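Local coordinates for SusD superfamily protein (PDB 3MCX) that is of unknown function but is a SusD-like outer-membrane protein that probably binds glycans for Bacteroides thetaiotaomicron, at residues T137-M142 against I457-P462; A150-P155 against P167-V172; N200-Q205 against T226-N231; Q205-R210 against C352-S357. All coordinates share one frame; numbering follows the deposited sequence. Where two conformers were deposited one is given.

Interaction 1. Residues T137-M142 against I457-P462; sequences TRLFGM and IALPIP
The carbonyl oxygen of Leu139, in the last turn of helix 115-140, accepts the backbone N-H of Leu459: Leu459 N lies 2.9 Å from Leu139 O and the bond is nearly straight, 166° at the hydrogen. A helix end has carbonyls with no later turn to serve, and here an extended segment from near the C-terminus supplies the donor. One residue earlier, a water lies 2.8 Å from both Arg138 O and Ile457 O and can link them, though it has more acceptors in reach than protons. Beside these links Leu139 and Leu459 run side by side in the same direction, with Leu139 CD2 3.7 Å from Leu459 CD1. The contact thus ties the C-terminal end of helix 115-140 in this largely helical SusD fold to the loop that leads into helix 463-468. Phe140, its CG anti to the carbonyl carbon (chi1 -67°), sends its ring along that loop; Pro460 O meets the ring edge, 3.2 Å from Phe140 CE1, while Leu459 CB packs against Phe140 CD1 and Ile461 CD1 against Phe140 CB. Trp88 adds an edge-to-face contact. An alanine in place of Phe140 would probably open a gap between Leu459, Ile461 and Trp88. Beyond the helix end, Gly141 leaves helical geometry and Met142, a selenomethionine bent at chi2 and chi3, curls back to set its SE 3.8 Å from Ala458 CB.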
# COMPACT_ATOMS: atom_id res chain seq x y z
N THR A 137 -9.99 6.17 -2.95
CA THR A 137 -11.09 5.40 -3.46
C THR A 137 -11.12 4.02 -2.78
O THR A 137 -12.19 3.49 -2.48
CB THR A 137 -11.03 5.28 -5.00
OG1 THR A 137 -11.05 6.59 -5.58
CG2 THR A 137 -12.20 4.46 -5.53
N ARG A 138 -9.96 3.43 -2.56
CA ARG A 138 -9.92 2.09 -2.02
C ARG A 138 -10.16 2.09 -0.51
O ARG A 138 -10.62 1.07 -0.01
CB ARG A 138 -8.63 1.38 -2.44
CG ARG A 138 -7.42 1.87 -1.79
CD ARG A 138 -6.14 1.52 -2.58
NE ARG A 138 -5.97 0.16 -3.05
CZ ARG A 138 -4.81 -0.55 -3.04
NH1 ARG A 138 -3.71 -0.07 -2.46
NH2 ARG A 138 -4.74 -1.71 -3.62
N LEU A 139 -9.94 3.21 0.19
CA LEU A 139 -10.29 3.31 1.62
C LEU A 139 -11.76 3.62 1.81
O LEU A 139 -12.39 3.05 2.70
CB LEU A 139 -9.47 4.40 2.32
CG LEU A 139 -8.26 3.86 3.09
CD1 LEU A 139 -7.20 3.21 2.17
CD2 LEU A 139 -7.67 4.98 3.97
N PHE A 140 -12.30 4.56 1.03
CA PHE A 140 -13.59 5.16 1.32
C PHE A 140 -14.72 4.66 0.42
O PHE A 140 -15.87 5.12 0.54
CB PHE A 140 -13.45 6.70 1.26
CG PHE A 140 -12.58 7.24 2.37
CD1 PHE A 140 -13.11 7.42 3.63
CD2 PHE A 140 -11.23 7.53 2.16
CE1 PHE A 140 -12.33 7.90 4.70
CE2 PHE A 140 -10.43 8.00 3.22
CZ PHE A 140 -11.00 8.17 4.48
N GLY A 141 -14.40 3.70 -0.47
CA GLY A 141 -15.36 3.13 -1.43
C GLY A 141 -15.32 1.62 -1.36
O GLY A 141 -14.28 1.01 -1.09
N MSE A 142 -16.46 0.99 -1.61
CA MSE A 142 -16.51 -0.47 -1.69
C MSE A 142 -15.67 -0.94 -2.88
O MSE A 142 -15.50 -0.22 -3.85
CB MSE A 142 -17.96 -0.94 -1.85
CG MSE A 142 -18.84 -0.66 -0.65
SE MSE A 142 -18.35 -1.52 1.00
CE MSE A 142 -18.70 -3.39 0.55
N ILE A 457 -16.30 -2.26 5.12
CA ILE A 457 -15.09 -2.17 4.31
C ILE A 457 -14.84 -0.75 3.85
O ILE A 457 -13.69 -0.33 3.81
CB ILE A 457 -15.13 -3.10 3.08
CG1 ILE A 457 -14.83 -4.54 3.51
CG2 ILE A 457 -14.18 -2.60 1.97
CD1 ILE A 457 -15.52 -5.55 2.63
N ALA A 458 -15.90 -0.02 3.46
CA ALA A 458 -15.78 1.38 3.09
C ALA A 458 -15.74 2.20 4.38
O ALA A 458 -16.72 2.24 5.13
CB ALA A 458 -16.93 1.80 2.19
N LEU A 459 -14.60 2.86 4.58
CA LEU A 459 -14.45 3.72 5.76
C LEU A 459 -15.46 4.83 5.72
O LEU A 459 -15.87 5.28 4.65
CB LEU A 459 -13.04 4.31 5.82
CG LEU A 459 -11.90 3.32 6.07
CD1 LEU A 459 -10.59 4.06 6.07
CD2 LEU A 459 -12.09 2.63 7.41
N PRO A 460 -15.86 5.34 6.89
CA PRO A 460 -16.75 6.48 6.86
C PRO A 460 -16.08 7.73 6.29
O PRO A 460 -14.93 7.98 6.58
CB PRO A 460 -17.12 6.70 8.34
CG PRO A 460 -15.97 6.13 9.05
CD PRO A 460 -15.42 5.00 8.24
N ILE A 461 -16.83 8.46 5.50
CA ILE A 461 -16.44 9.77 5.04
C ILE A 461 -16.31 10.65 6.30
O ILE A 461 -17.12 10.56 7.20
CB ILE A 461 -17.52 10.35 4.11
CG1 ILE A 461 -17.81 9.42 2.89
CG2 ILE A 461 -17.19 11.81 3.66
CD1 ILE A 461 -16.62 9.09 2.03
N PRO A 462 -15.29 11.52 6.37
CA PRO A 462 -15.13 12.34 7.57
C PRO A 462 -16.38 13.12 7.88
O PRO A 462 -17.02 13.72 7.00
CB PRO A 462 -13.97 13.28 7.21
CG PRO A 462 -13.21 12.60 6.16
CD PRO A 462 -14.17 11.67 5.43
O HOH W 1 -11.28 -0.16 2.40

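Interaction 2. Residues A150-P155 against P167-V172; sequences ASLGVP and PSRSTV
Leu152 and Thr171 form a single beta bridge between two otherwise irregular segments of the connection from helix 115-140 to helix 172-186. The tight part lies around Gly153. Its N-H reaches Ser170 O, with Gly153 N 2.7 Å from that oxygen, and its CA is 4.1 Å from Val172 CA; a CB on Gly153 would point into the facing backbone and crowd Ser170 O, Thr171 O and Val172 N. On one side of this bond Val172 N donates to Ser151 O at 2.8 Å and 170°, and on the other Ser170 N reaches Val154 O from above the carbonyl plane. Toward the ends the pairing slackens: Ala150 and Ser168 are exposed and direct their CB atoms away from the facing segment, while Pro155 CB and Pro167 CB come no nearer than 4.5 Å. Thr171, one partner in the bridge, is also the N-cap of helix 172-186, and its side chain caps a backbone N of the first turn. Arg169 closes the buried side. Bent at chi3 (69°), its chain brings the guanidinium side-on to Gly153, and Gln473 O and Asn475 OD1 take further bonds from NH1 and NH2. Leu152 CB sits over the centre of one guanidinium face, 3.5 Å from Arg169 CZ. In the plane of the group, Gly153 O receives both Arg169 NE at 2.8 Å and Arg169 NH2 at 2.9 Å.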
# COMPACT_ATOMS: atom_id res chain seq x y z
N ALA A 150 -19.88 0.49 -9.33
CA ALA A 150 -21.12 1.24 -9.37
C ALA A 150 -21.36 2.13 -8.15
O ALA A 150 -21.97 3.20 -8.28
CB ALA A 150 -22.33 0.30 -9.55
N SER A 151 -20.88 1.69 -6.99
CA SER A 151 -21.15 2.39 -5.74
C SER A 151 -20.30 3.67 -5.62
O SER A 151 -19.43 3.92 -6.46
CB SER A 151 -20.88 1.43 -4.58
OG SER A 151 -19.53 1.22 -4.38
N LEU A 152 -20.55 4.46 -4.58
CA LEU A 152 -19.85 5.76 -4.44
C LEU A 152 -18.39 5.65 -4.07
O LEU A 152 -18.01 4.88 -3.17
CB LEU A 152 -20.58 6.66 -3.44
CG LEU A 152 -21.98 7.12 -3.84
CD1 LEU A 152 -22.59 7.98 -2.72
CD2 LEU A 152 -21.98 7.88 -5.17
N GLY A 153 -17.57 6.44 -4.76
CA GLY A 153 -16.18 6.58 -4.50
C GLY A 153 -15.95 7.85 -3.70
O GLY A 153 -16.53 8.02 -2.61
N VAL A 154 -15.11 8.74 -4.21
CA VAL A 154 -14.82 10.01 -3.56
C VAL A 154 -14.91 11.15 -4.57
O VAL A 154 -15.06 10.91 -5.78
CB VAL A 154 -13.45 10.00 -2.91
CG1 VAL A 154 -13.33 8.88 -1.87
CG2 VAL A 154 -12.33 9.84 -3.97
N PRO A 155 -14.84 12.41 -4.11
CA PRO A 155 -14.83 13.51 -5.06
C PRO A 155 -13.57 13.55 -5.93
O PRO A 155 -12.45 13.29 -5.48
CB PRO A 155 -14.94 14.75 -4.16
CG PRO A 155 -15.67 14.25 -2.96
CD PRO A 155 -15.11 12.89 -2.75
N PRO A 167 -18.47 19.76 -4.40
CA PRO A 167 -18.66 18.63 -5.32
C PRO A 167 -19.38 17.46 -4.70
O PRO A 167 -19.74 17.46 -3.49
CB PRO A 167 -17.23 18.24 -5.71
CG PRO A 167 -16.37 19.42 -5.27
CD PRO A 167 -17.06 19.84 -3.99
N SER A 168 -19.61 16.46 -5.53
CA SER A 168 -20.24 15.29 -5.02
C SER A 168 -19.24 14.18 -5.15
O SER A 168 -18.22 14.30 -5.83
CB SER A 168 -21.51 15.00 -5.80
OG SER A 168 -22.36 16.12 -5.67
N ARG A 169 -19.51 13.09 -4.45
CA ARG A 169 -18.71 11.88 -4.64
C ARG A 169 -19.01 11.33 -6.04
O ARG A 169 -20.15 11.25 -6.44
CB ARG A 169 -19.10 10.84 -3.62
CG ARG A 169 -18.81 11.27 -2.19
CD ARG A 169 -19.40 10.31 -1.20
NE ARG A 169 -18.70 9.02 -1.24
CZ ARG A 169 -19.04 7.94 -0.53
NH1 ARG A 169 -20.06 7.95 0.33
NH2 ARG A 169 -18.33 6.85 -0.67
N SER A 170 -17.96 11.01 -6.76
CA SER A 170 -18.08 10.29 -8.03
C SER A 170 -18.21 8.81 -7.70
O SER A 170 -17.98 8.44 -6.54
CB SER A 170 -16.88 10.59 -8.93
OG SER A 170 -16.98 11.90 -9.49
N THR A 171 -18.58 7.98 -8.67
CA THR A 171 -18.61 6.54 -8.40
C THR A 171 -17.21 5.97 -8.33
O THR A 171 -16.24 6.57 -8.83
CB THR A 171 -19.40 5.76 -9.46
OG1 THR A 171 -18.67 5.77 -10.71
CG2 THR A 171 -20.82 6.32 -9.65
N VAL A 172 -17.08 4.79 -7.72
CA VAL A 172 -15.82 4.08 -7.72
C VAL A 172 -15.26 3.91 -9.14
O VAL A 172 -14.09 4.15 -9.39
CB VAL A 172 -15.97 2.73 -6.98
CG1 VAL A 172 -14.76 1.84 -7.19
CG2 VAL A 172 -16.19 2.99 -5.43

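Interaction 3. Residues N200-Q205 against T226-N231; sequences NYWAAQ and TDVIKN
Asp227 faces the neighbouring helix with its CB, and its side chain shows how one carboxylate can join two helices. Asp227 CB comes 3.7 Å from Gln205 NE2. With CG anti to the backbone N, the carboxylate is carried out between Tyr201 and Gln205, and CG lies about equally far from the Tyr201 hydroxyl and the Gln205 amide nitrogen. At the tip the two oxygens divide their work. OD2 accepts twice across the contact: Tyr201 OH stands 2.6 Å from Asp227 OD2 on its syn lone pair, and Gln205 NE2 stands 2.8 Å from the same oxygen on its anti lone pair, along a bond of 173°. The tyrosine ring and the glutamine amide are both turned steeply against the carboxylate plane, the ring by 75°. Asp227 OD1, 3.9 Å from Trp202 CZ3, is held within its own helix by Asn231 ND2, so three donors restrain the carboxylate from turning and would be expected to favour its charged form. Beside this polar group, Trp202 brings the outer atoms of its ring obliquely up to the backbone of helix 218-231, Trp202 CH2 3.2 Å from Asn231 O, while its NE1 is bonded to Gln192 O. Val228 CG2 fits 3.6 Å from both Trp202 O and Gln205 CB. The packing belongs to a helical hairpin of helices 201-214 and 218-231, whose local segments run at 141° with axes 9.3 Å apart, as in the TPR-like helical pairs of SusD proteins. Behind it, Val228 rests on helix 356-370 and Trp202 on strand 256-260, while Ile229 reaches helix 374-385.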
# COMPACT_ATOMS: atom_id res chain seq x y z
N ASN A 200 9.30 6.86 -11.89
CA ASN A 200 9.69 6.69 -13.28
C ASN A 200 8.68 5.81 -14.04
O ASN A 200 7.65 5.42 -13.48
CB ASN A 200 11.13 6.15 -13.38
CG ASN A 200 11.26 4.69 -12.96
OD1 ASN A 200 10.28 4.04 -12.58
ND2 ASN A 200 12.50 4.17 -13.01
N TYR A 201 8.99 5.52 -15.30
CA TYR A 201 8.08 4.75 -16.16
C TYR A 201 7.76 3.38 -15.54
O TYR A 201 6.61 2.94 -15.57
CB TYR A 201 8.70 4.61 -17.57
CG TYR A 201 7.93 3.71 -18.50
CD1 TYR A 201 8.18 2.35 -18.55
CD2 TYR A 201 6.92 4.23 -19.32
CE1 TYR A 201 7.45 1.53 -19.42
CE2 TYR A 201 6.21 3.43 -20.19
CZ TYR A 201 6.47 2.09 -20.22
OH TYR A 201 5.74 1.32 -21.07
N TRP A 202 8.80 2.73 -15.03
CA TRP A 202 8.68 1.38 -14.47
C TRP A 202 7.77 1.38 -13.25
O TRP A 202 6.92 0.49 -13.11
CB TRP A 202 10.07 0.77 -14.20
CG TRP A 202 10.91 0.91 -15.41
CD1 TRP A 202 11.96 1.76 -15.59
CD2 TRP A 202 10.68 0.29 -16.68
NE1 TRP A 202 12.43 1.67 -16.86
CE2 TRP A 202 11.65 0.79 -17.57
CE3 TRP A 202 9.76 -0.66 -17.15
CZ2 TRP A 202 11.73 0.38 -18.91
CZ3 TRP A 202 9.84 -1.07 -18.46
CH2 TRP A 202 10.81 -0.53 -19.34
N ALA A 203 7.94 2.36 -12.37
CA ALA A 203 7.08 2.51 -11.20
C ALA A 203 5.62 2.72 -11.62
O ALA A 203 4.70 2.16 -11.03
CB ALA A 203 7.53 3.71 -10.35
N ALA A 204 5.42 3.59 -12.60
CA ALA A 204 4.07 3.88 -13.06
C ALA A 204 3.36 2.66 -13.68
O ALA A 204 2.19 2.42 -13.41
CB ALA A 204 4.05 5.10 -14.03
N GLN A 205 4.07 1.89 -14.49
CA GLN A 205 3.48 0.67 -15.03
C GLN A 205 3.23 -0.34 -13.91
O GLN A 205 2.20 -1.02 -13.94
CB GLN A 205 4.37 0.06 -16.13
CG GLN A 205 4.24 0.71 -17.49
CD GLN A 205 2.93 0.31 -18.18
OE1 GLN A 205 1.85 0.67 -17.74
NE2 GLN A 205 3.04 -0.47 -19.24
N THR A 226 3.86 -7.28 -17.12
CA THR A 226 4.87 -7.92 -17.98
C THR A 226 5.75 -6.92 -18.72
O THR A 226 6.90 -7.23 -19.05
CB THR A 226 4.29 -8.97 -18.95
OG1 THR A 226 3.27 -8.40 -19.77
CG2 THR A 226 3.73 -10.18 -18.19
N ASP A 227 5.24 -5.72 -18.98
CA ASP A 227 6.11 -4.66 -19.50
C ASP A 227 7.26 -4.45 -18.52
O ASP A 227 8.43 -4.51 -18.94
CB ASP A 227 5.30 -3.38 -19.69
CG ASP A 227 6.08 -2.26 -20.38
OD1 ASP A 227 7.17 -2.46 -20.94
OD2 ASP A 227 5.55 -1.13 -20.36
N VAL A 228 6.96 -4.30 -17.24
CA VAL A 228 8.02 -4.12 -16.24
C VAL A 228 8.97 -5.33 -16.19
O VAL A 228 10.19 -5.19 -16.21
CB VAL A 228 7.45 -3.83 -14.84
CG1 VAL A 228 8.61 -3.70 -13.81
CG2 VAL A 228 6.54 -2.57 -14.89
N ILE A 229 8.39 -6.53 -16.11
CA ILE A 229 9.16 -7.76 -15.96
C ILE A 229 10.09 -7.98 -17.14
O ILE A 229 11.28 -8.26 -16.96
CB ILE A 229 8.21 -8.95 -15.81
CG1 ILE A 229 7.46 -8.89 -14.49
CG2 ILE A 229 8.99 -10.32 -15.93
CD1 ILE A 229 6.24 -9.82 -14.44
N LYS A 230 9.55 -7.83 -18.36
CA LYS A 230 10.29 -8.17 -19.58
C LYS A 230 11.22 -7.07 -20.08
O LYS A 230 12.25 -7.37 -20.69
CB LYS A 230 9.31 -8.51 -20.72
CG LYS A 230 8.54 -9.82 -20.54
CD LYS A 230 7.31 -9.88 -21.45
CE LYS A 230 6.56 -11.21 -21.35
NZ LYS A 230 7.42 -12.41 -21.62
N ASN A 231 10.84 -5.82 -19.86
CA ASN A 231 11.49 -4.72 -20.56
C ASN A 231 12.28 -3.73 -19.74
O ASN A 231 12.85 -2.78 -20.30
CB ASN A 231 10.41 -3.96 -21.35
CG ASN A 231 9.68 -4.84 -22.35
OD1 ASN A 231 10.28 -5.71 -23.00
ND2 ASN A 231 8.36 -4.62 -22.47

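Interaction 4. Residues Q205-R210 against C352-S357; sequences QALLSR and CIIRLS
Ile354 supplies most of the apolar contact, pointing its side chain at the helix. CG1 lies anti to the backbone N (chi1 -173°), which carries Ile354 CD1 to the helix surface, 3.7 Å from Ala206 CB and 3.4 Å from Ala206 O. The other branch, Ile354 CG2, meets Leu207 CD2 at 3.9 Å, the two side chains crossing obliquely. Leu207 CD2 also touches Ile353 CG2 more loosely, at 4.4 Å. Helix 205-210 and strand 352-355 cross almost at right angles, 83° between their short axes. The strand pairs antiparallel with 256-260, and Ile353 and Ile354 both face Phe258 there, a classic beta bulge; directly afterwards the chain turns into helix 356-370, with Arg355 at its N-cap. Polar contacts gather at Arg210. From the side opposed to Ile354 its chain bends at chi3, and Arg210 NH2 lies 3.0 Å from Ile353 O, the bond 160° at the hydrogen. The carbonyl meets the guanidinium edge near its plane, and accepts from both Arg210 NH2 and a water bound by Arg210 NH1. Leu207 CD2 lies over one guanidinium face, off-centre toward the rim, and Glu358 forms a salt bridge with NH2. A methionine in place of Arg210 would probably leave Ile353 O without its direct side-chain donor and Glu358 without its ion-pair mate. Within the helix, Ser209 OG donates to Ala206 O at 2.7 Å.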
# COMPACT_ATOMS: atom_id res chain seq x y z
N GLN A 205 4.07 1.89 -14.49
CA GLN A 205 3.48 0.67 -15.03
C GLN A 205 3.23 -0.34 -13.91
O GLN A 205 2.20 -1.02 -13.94
CB GLN A 205 4.37 0.06 -16.13
CG GLN A 205 4.24 0.71 -17.49
CD GLN A 205 2.93 0.31 -18.18
OE1 GLN A 205 1.85 0.67 -17.74
NE2 GLN A 205 3.04 -0.47 -19.24
N ALA A 206 4.13 -0.43 -12.94
CA ALA A 206 3.94 -1.32 -11.78
C ALA A 206 2.67 -0.91 -11.03
O ALA A 206 1.83 -1.75 -10.71
CB ALA A 206 5.17 -1.25 -10.84
N LEU A 207 2.52 0.38 -10.78
CA LEU A 207 1.32 0.85 -10.08
C LEU A 207 0.06 0.60 -10.91
O LEU A 207 -0.99 0.19 -10.37
CB LEU A 207 1.41 2.34 -9.74
CG LEU A 207 2.46 2.68 -8.68
CD1 LEU A 207 2.69 4.22 -8.69
CD2 LEU A 207 2.05 2.10 -7.28
N LEU A 208 0.14 0.80 -12.23
CA LEU A 208 -0.99 0.46 -13.08
C LEU A 208 -1.35 -1.02 -12.99
O LEU A 208 -2.53 -1.37 -13.03
CB LEU A 208 -0.73 0.88 -14.53
CG LEU A 208 -1.08 2.34 -14.86
CD1 LEU A 208 -0.39 2.76 -16.20
CD2 LEU A 208 -2.60 2.51 -14.96
N SER A 209 -0.36 -1.91 -12.84
CA SER A 209 -0.70 -3.34 -12.67
C SER A 209 -1.52 -3.57 -11.42
O SER A 209 -2.46 -4.38 -11.43
CB SER A 209 0.52 -4.27 -12.74
OG SER A 209 1.31 -4.24 -11.57
N ARG A 210 -1.20 -2.86 -10.34
CA ARG A 210 -1.97 -2.93 -9.11
C ARG A 210 -3.37 -2.39 -9.32
O ARG A 210 -4.33 -2.98 -8.86
CB ARG A 210 -1.23 -2.15 -8.02
CG ARG A 210 -1.96 -2.12 -6.67
CD ARG A 210 -1.31 -1.17 -5.70
NE ARG A 210 0.01 -1.59 -5.26
CZ ARG A 210 0.83 -0.84 -4.52
NH1 ARG A 210 0.50 0.39 -4.18
NH2 ARG A 210 1.99 -1.33 -4.12
N CYS A 352 9.08 2.01 0.81
CA CYS A 352 8.94 1.40 -0.49
C CYS A 352 7.46 1.31 -0.82
O CYS A 352 6.65 0.73 -0.04
CB CYS A 352 9.57 0.01 -0.48
SG CYS A 352 9.42 -0.80 -2.10
N ILE A 353 7.06 1.97 -1.91
CA ILE A 353 5.68 2.03 -2.34
C ILE A 353 5.30 0.83 -3.20
O ILE A 353 4.21 0.29 -3.04
CB ILE A 353 5.41 3.36 -3.09
CG1 ILE A 353 5.80 4.58 -2.26
CG2 ILE A 353 3.92 3.44 -3.58
CD1 ILE A 353 5.07 4.72 -0.93
N ILE A 354 6.19 0.41 -4.10
CA ILE A 354 5.96 -0.80 -4.89
C ILE A 354 7.30 -1.39 -5.30
O ILE A 354 8.25 -0.67 -5.60
CB ILE A 354 5.01 -0.53 -6.10
CG1 ILE A 354 4.63 -1.83 -6.82
CG2 ILE A 354 5.62 0.48 -7.05
CD1 ILE A 354 3.33 -1.72 -7.63
N ARG A 355 7.38 -2.71 -5.27
CA ARG A 355 8.60 -3.41 -5.65
C ARG A 355 8.32 -4.61 -6.57
O ARG A 355 7.19 -5.04 -6.77
CB ARG A 355 9.40 -3.83 -4.42
CG ARG A 355 8.76 -4.86 -3.57
CD ARG A 355 9.65 -5.17 -2.36
NE ARG A 355 8.99 -6.06 -1.40
CZ ARG A 355 9.05 -7.40 -1.36
NH1 ARG A 355 9.88 -8.10 -2.13
NH2 ARG A 355 8.33 -8.05 -0.47
N LEU A 356 9.40 -5.10 -7.16
CA LEU A 356 9.30 -6.04 -8.25
C LEU A 356 8.55 -7.33 -7.85
O LEU A 356 7.85 -7.89 -8.69
CB LEU A 356 10.69 -6.35 -8.78
CG LEU A 356 10.82 -7.03 -10.13
CD1 LEU A 356 10.12 -6.22 -11.25
CD2 LEU A 356 12.28 -7.34 -10.48
N SER A 357 8.72 -7.84 -6.63
CA SER A 357 8.01 -9.09 -6.27
C SER A 357 6.49 -8.92 -6.44
O SER A 357 5.81 -9.87 -6.89
CB SER A 357 8.28 -9.54 -4.82
OG SER A 357 9.57 -10.11 -4.67
O HOH W 2 1.99 1.24 -1.78

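The four contacts form two clusters. Interactions 1 and 2 have centres 10 Å apart and touch: Ile461 CD1 packs 3.7 Å from Arg169 CZ, and Met142 CB lies 3.7 Å from Ser151 OG. Interactions 3 and 4, centred 8 Å apart, share Gln205 and helix 201-214, with Val228 CG2 3.8 Å from Ala206 N. Between the clusters, Arg138 NH2 of interaction 1 approaches Arg210 CD of interaction 4 at 4.0 Å; Glu419 pairs with Arg138 and, weakly, with Arg210. Interaction 2 is nearest the zinc-binding residues: Pro167 lies about 3 Å, side chain to side chain, from His165, a zinc ligand whose metal is not bound to this chain in the model. The other three lie away from them.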